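Local coordinates for protein putative polyketide synthase (Brevibacillus brevis, PDB 5HU7) that probably catalyses, through its dehydratase domain, the removal of water from 3-hydroxyacyl intermediates carried on an acyl carrier protein during polyketide synthesis, at residues P141-P146 / G285-R290; V191-P196 / P254-A259. All coordinates share one frame; numbering follows the deposited sequence.

How the interactions relate
Both interactions lie in the second of two regions of the chain that match hotdog families, consistent with a double-hotdog dehydratase. Going from the N terminus, 141-146 comes first, leading into helix 145-150. Strand 188-193 follows, and 191-196 takes in its last residues and the loop after it. Helix 212-227 comes later. The chain then returns through 254-259, and interaction 2 closes its loop, joining strand 188-193 to strand 258-263. Only with 285-290 does interaction 1 close the larger loop in which interaction 2 is nested. It joins the approach to helix 145-150 to the lead-in of strand 287-298. Their centres are about 12 Å apart. Leu145 packs on Tyr258, and Ile289 and Gly288 pack on Pro254, so the two contacts meet directly.

Interaction 1 of 2, residues P141-P146 / G285-R290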
loop_
_atom_site.group_PDB
_atom_site.type_symbol
_atom_site.label_atom_id
_atom_site.label_comp_id
_atom_site.label_asym_id
_atom_site.label_seq_id
_atom_site.Cartn_x
_atom_site.Cartn_y
_atom_site.Cartn_z
ATOM N N PRO A 141 -25.546 -22.214 -1.747
ATOM C CA PRO A 141 -26.448 -22.947 -2.640
ATOM C C PRO A 141 -25.744 -23.898 -3.605
ATOM O O PRO A 141 -24.529 -23.860 -3.795
ATOM C CB PRO A 141 -27.223 -21.837 -3.352
ATOM C CG PRO A 141 -26.321 -20.688 -3.369
ATOM C CD PRO A 141 -25.376 -20.814 -2.194
ATOM N N THR A 142 -26.521 -24.796 -4.164
ATOM C CA THR A 142 -26.041 -25.816 -5.091
ATOM C C THR A 142 -26.968 -25.953 -6.275
ATOM O O THR A 142 -28.123 -25.526 -6.239
ATOM C CB THR A 142 -25.973 -27.179 -4.389
ATOM O OG1 THR A 142 -27.293 -27.516 -3.988
ATOM C CG2 THR A 142 -25.064 -27.178 -3.175
ATOM N N LEU A 143 -26.467 -26.602 -7.308
ATOM C CA LEU A 143 -27.224 -26.918 -8.518
ATOM C C LEU A 143 -27.222 -28.407 -8.661
ATOM O O LEU A 143 -26.225 -29.047 -8.348
ATOM C CB LEU A 143 -26.546 -26.304 -9.752
ATOM C CG LEU A 143 -26.469 -24.783 -9.803
ATOM C CD1 LEU A 143 -25.887 -24.328 -11.116
ATOM C CD2 LEU A 143 -27.854 -24.143 -9.620
ATOM N N ASP A 144 -28.344 -28.961 -9.106
ATOM C CA ASP A 144 -28.472 -30.380 -9.394
ATOM C C ASP A 144 -28.144 -30.441 -10.901
ATOM O O ASP A 144 -29.016 -30.211 -11.739
ATOM C CB ASP A 144 -29.898 -30.855 -9.062
ATOM C CG ASP A 144 -30.147 -32.355 -9.205
ATOM O OD1 ASP A 144 -29.195 -33.091 -9.546
ATOM O OD2 ASP A 144 -31.284 -32.795 -8.930
ATOM N N LEU A 145 -26.863 -30.637 -11.231
ATOM C CA LEU A 145 -26.395 -30.615 -12.632
ATOM C C LEU A 145 -27.020 -31.705 -13.490
ATOM O O LEU A 145 -27.595 -31.367 -14.522
ATOM C CB LEU A 145 -24.853 -30.633 -12.738
ATOM C CG LEU A 145 -24.136 -29.443 -12.111
ATOM C CD1 LEU A 145 -22.638 -29.677 -12.092
ATOM C CD2 LEU A 145 -24.482 -28.163 -12.821
ATOM N N PRO A 146 -27.027 -32.985 -13.062
ATOM C CA PRO A 146 -27.692 -34.034 -13.873
ATOM C C PRO A 146 -29.159 -33.741 -14.202
ATOM O O PRO A 146 -29.582 -33.930 -15.340
ATOM C CB PRO A 146 -27.570 -35.281 -12.999
ATOM C CG PRO A 146 -26.415 -35.048 -12.149
ATOM C CD PRO A 146 -26.417 -33.568 -11.848
ATOM N N GLY A 285 -21.623 -29.058 -8.671
ATOM C CA GLY A 285 -22.800 -28.210 -8.553
ATOM C C GLY A 285 -22.747 -27.222 -7.409
ATOM O O GLY A 285 -23.697 -26.458 -7.247
ATOM N N ARG A 286 -21.671 -27.220 -6.588
ATOM C CA ARG A 286 -21.550 -26.264 -5.480
ATOM C C ARG A 286 -21.263 -24.867 -6.052
ATOM O O ARG A 286 -20.228 -24.646 -6.692
ATOM C CB ARG A 286 -20.470 -26.683 -4.459
ATOM C CG ARG A 286 -20.384 -25.731 -3.232
ATOM C CD ARG A 286 -19.498 -26.263 -2.110
ATOM N NE ARG A 286 -20.085 -27.409 -1.404
ATOM C CZ ARG A 286 -21.006 -27.345 -0.440
ATOM N NH1 ARG A 286 -21.487 -26.166 -0.042
ATOM N NH2 ARG A 286 -21.461 -28.456 0.129
ATOM N N ILE A 287 -22.193 -23.932 -5.824
ATOM C CA ILE A 287 -22.075 -22.571 -6.356
ATOM C C ILE A 287 -21.012 -21.781 -5.579
ATOM O O ILE A 287 -21.019 -21.767 -4.344
ATOM C CB ILE A 287 -23.459 -21.856 -6.333
ATOM C CG1 ILE A 287 -24.411 -22.561 -7.286
ATOM C CG2 ILE A 287 -23.322 -20.371 -6.696
ATOM C CD1 ILE A 287 -25.806 -22.310 -7.075
ATOM N N GLY A 288 -20.111 -21.161 -6.321
ATOM C CA GLY A 288 -19.069 -20.310 -5.777
ATOM C C GLY A 288 -19.388 -18.835 -5.920
ATOM O O GLY A 288 -18.904 -18.036 -5.127
ATOM N N ILE A 289 -20.148 -18.453 -6.986
ATOM C CA ILE A 289 -20.515 -17.071 -7.278
ATOM C C ILE A 289 -21.935 -17.007 -7.851
ATOM O O ILE A 289 -22.267 -17.707 -8.802
ATOM C CB ILE A 289 -19.536 -16.401 -8.289
ATOM C CG1 ILE A 289 -18.053 -16.466 -7.835
ATOM C CG2 ILE A 289 -19.956 -14.941 -8.540
ATOM C CD1 ILE A 289 -17.070 -16.330 -8.937
ATOM N N ARG A 290 -22.742 -16.109 -7.320
ATOM C CA ARG A 290 -24.099 -15.868 -7.782
ATOM C C ARG A 290 -24.225 -14.375 -8.120
ATOM O O ARG A 290 -23.860 -13.545 -7.306
ATOM C CB ARG A 290 -25.091 -16.281 -6.714
ATOM C CG ARG A 290 -26.492 -15.721 -6.903
ATOM C CD ARG A 290 -27.432 -16.243 -5.858
ATOM N NE ARG A 290 -27.746 -17.654 -6.058
ATOM C CZ ARG A 290 -28.522 -18.379 -5.258
ATOM N NH1 ARG A 290 -29.046 -17.844 -4.158
ATOM N NH2 ARG A 290 -28.762 -19.657 -5.537
#
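Thr142 and Arg286 form a single beta bridge between oppositely running chains in a probable hotdog fold. It ties the residues ahead of helix 145-150 to the start of strand 287-298. Two backbone bonds flank the bridge. Ile287 N donates to Pro141 O at 3.1 Å, and Leu143 N donates to Gly285 O at 2.8 Å. Gly285 O also receives a CA-H...O contact from Thr142 CA at 3.2 Å. In return, Gly285 CA makes such a contact with Leu143 O at 3.5 Å. Arg286 N turns to Asp282 OD1 for its bond. Beside the bridge, Ile287 points CD1 at Leu143, whose side chain lies across it at about a right angle; CD1 is 3.7 Å from Leu143 CG. Leu143 CG stands beside its own backbone N (chi1 -64°), which brings it to this methyl. Leu145 CD1 packs on the backbone of Gly285. At the corner, a classic beta bulge sets Gly288 and Ile289 opposite Leu280. Arg290 then reaches back, its guanidinium held by a salt bridge from NH2 to Glu279. Pro141 CG sits over one face of that guanidinium, off-centre toward its rim and 3.4 Å from Arg290 NH2.

Interaction 2 of 2, residues V191-P196 / P254-A259; sequences VKLSLP and PAVKYA
Val191 and Ala259 make a hydrogen-bonded antiparallel pair, joined in both directions. Val191 N reaches Ala259 O at 2.8 Å in a nearly straight bond (174° at the hydrogen). Ala259 N returns to Val191 O at 3.0 Å. Leu193 N then binds Lys257 O at 2.8 Å. Farther along, a water bridges the two backbones. It accepts from Leu195 N at 3.1 Å and donates to Val256 O at 3.0 Å. Leu193 and Val256 lie side by side, with Leu193 CD1 3.7 Å from Val256 CG1. Lys192 and Tyr258 form the non-hydrogen-bonded pair. With CG anti to the backbone N (chi1 -176°), the lysine chain is laid obliquely past the ring, and Lys192 CD lies 3.7 Å from Tyr258 OH. The chain bends at its last torsion, and NZ forms a salt bridge with Asp180. Strand 276-281 flanks the other edge of 258-259, where a classic bulge sets Lys257 and Tyr258 opposite Cys281. Val191, Leu193 and Ala259 meet helix 212-227, the long helix packed on the sheet, as in hotdog folds. The pairing thus turns apolar groups to the helix, while Lys192 leaves its aliphatic part on Tyr258 and its charge with Asp180.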
loop_
_atom_site.group_PDB
_atom_site.type_symbol
_atom_site.label_atom_id
_atom_site.label_comp_id
_atom_site.label_asym_id
_atom_site.label_seq_id
_atom_site.Cartn_x
_atom_site.Cartn_y
_atom_site.Cartn_z
ATOM N N VAL A 191 -24.005 -23.668 -19.298
ATOM C CA VAL A 191 -22.798 -23.674 -20.099
ATOM C C VAL A 191 -21.740 -24.483 -19.402
ATOM O O VAL A 191 -21.419 -24.181 -18.256
ATOM C CB VAL A 191 -22.276 -22.220 -20.302
ATOM C CG1 VAL A 191 -21.050 -22.203 -21.197
ATOM C CG2 VAL A 191 -23.353 -21.326 -20.881
ATOM N N LYS A 192 -21.151 -25.445 -20.099
ATOM C CA LYS A 192 -20.013 -26.191 -19.563
ATOM C C LYS A 192 -18.772 -25.421 -20.016
ATOM O O LYS A 192 -18.568 -25.212 -21.215
ATOM C CB LYS A 192 -19.975 -27.621 -20.081
ATOM C CG LYS A 192 -18.854 -28.436 -19.451
ATOM C CD LYS A 192 -19.038 -29.916 -19.695
ATOM C CE LYS A 192 -17.850 -30.717 -19.244
ATOM N NZ LYS A 192 -16.653 -30.495 -20.102
ATOM N N LEU A 193 -17.975 -24.980 -19.057
ATOM C CA LEU A 193 -16.812 -24.145 -19.322
ATOM C C LEU A 193 -15.513 -24.899 -19.293
ATOM O O LEU A 193 -15.320 -25.789 -18.478
ATOM C CB LEU A 193 -16.735 -23.021 -18.275
ATOM C CG LEU A 193 -17.900 -22.062 -18.267
ATOM C CD1 LEU A 193 -17.886 -21.259 -17.016
ATOM C CD2 LEU A 193 -17.906 -21.172 -19.500
ATOM N N SER A 194 -14.559 -24.402 -20.065
ATOM C CA SER A 194 -13.189 -24.896 -20.079
ATOM C C SER A 194 -12.363 -23.641 -20.242
ATOM O O SER A 194 -11.865 -23.329 -21.320
ATOM C CB SER A 194 -12.983 -25.946 -21.165
ATOM O OG SER A 194 -11.632 -26.028 -21.575
ATOM N N LEU A 195 -12.311 -22.872 -19.150
ATOM C CA LEU A 195 -11.627 -21.595 -19.118
ATOM C C LEU A 195 -10.132 -21.779 -19.373
ATOM O O LEU A 195 -9.561 -22.787 -18.952
ATOM C CB LEU A 195 -11.864 -20.878 -17.776
ATOM C CG LEU A 195 -13.300 -20.435 -17.506
ATOM C CD1 LEU A 195 -13.473 -19.945 -16.085
ATOM C CD2 LEU A 195 -13.745 -19.382 -18.493
ATOM N N PRO A 196 -9.479 -20.843 -20.097
ATOM C CA PRO A 196 -8.044 -21.016 -20.378
ATOM C C PRO A 196 -7.180 -21.160 -19.132
ATOM O O PRO A 196 -7.549 -20.705 -18.058
ATOM C CB PRO A 196 -7.677 -19.766 -21.182
ATOM C CG PRO A 196 -8.952 -19.243 -21.700
ATOM C CD PRO A 196 -9.997 -19.602 -20.708
ATOM N N PRO A 254 -12.830 -19.875 -6.201
ATOM C CA PRO A 254 -13.802 -20.896 -6.619
ATOM C C PRO A 254 -13.459 -21.512 -7.980
ATOM O O PRO A 254 -13.018 -20.821 -8.902
ATOM C CB PRO A 254 -15.122 -20.128 -6.665
ATOM C CG PRO A 254 -14.740 -18.745 -6.982
ATOM C CD PRO A 254 -13.386 -18.516 -6.362
ATOM N N ALA A 255 -13.654 -22.822 -8.089
ATOM C CA ALA A 255 -13.445 -23.566 -9.327
ATOM C C ALA A 255 -14.743 -23.453 -10.125
ATOM O O ALA A 255 -15.796 -23.878 -9.644
ATOM C CB ALA A 255 -13.148 -25.011 -9.008
ATOM N N VAL A 256 -14.687 -22.829 -11.303
ATOM C CA VAL A 256 -15.851 -22.588 -12.142
ATOM C C VAL A 256 -15.848 -23.505 -13.371
ATOM O O VAL A 256 -15.111 -23.274 -14.315
ATOM C CB VAL A 256 -15.919 -21.099 -12.516
ATOM C CG1 VAL A 256 -17.097 -20.816 -13.457
ATOM C CG2 VAL A 256 -15.992 -20.241 -11.249
ATOM N N LYS A 257 -16.658 -24.558 -13.334
ATOM C CA LYS A 257 -16.788 -25.497 -14.440
ATOM C C LYS A 257 -18.078 -25.290 -15.222
ATOM O O LYS A 257 -18.125 -25.658 -16.385
ATOM C CB LYS A 257 -16.684 -26.921 -13.907
ATOM C CG LYS A 257 -15.403 -27.189 -13.115
ATOM C CD LYS A 257 -14.111 -26.736 -13.823
ATOM C CE LYS A 257 -12.894 -27.559 -13.450
ATOM N NZ LYS A 257 -12.563 -27.473 -12.002
ATOM N N TYR A 258 -19.087 -24.633 -14.627
ATOM C CA TYR A 258 -20.365 -24.371 -15.276
ATOM C C TYR A 258 -20.902 -23.036 -14.904
ATOM O O TYR A 258 -20.706 -22.579 -13.774
ATOM C CB TYR A 258 -21.445 -25.374 -14.817
ATOM C CG TYR A 258 -21.217 -26.804 -15.256
ATOM C CD1 TYR A 258 -20.425 -27.664 -14.510
ATOM C CD2 TYR A 258 -21.832 -27.307 -16.391
ATOM C CE1 TYR A 258 -20.202 -28.969 -14.912
ATOM C CE2 TYR A 258 -21.615 -28.614 -16.806
ATOM C CZ TYR A 258 -20.812 -29.450 -16.053
ATOM O OH TYR A 258 -20.572 -30.748 -16.440
ATOM N N ALA A 259 -21.721 -22.486 -15.807
ATOM C CA ALA A 259 -22.473 -21.262 -15.576
ATOM C C ALA A 259 -23.925 -21.537 -15.953
ATOM O O ALA A 259 -24.189 -21.984 -17.060
ATOM C CB ALA A 259 -21.915 -20.123 -16.427
HETATM O O HOH W 1 -12.837 -23.739 -16.185
#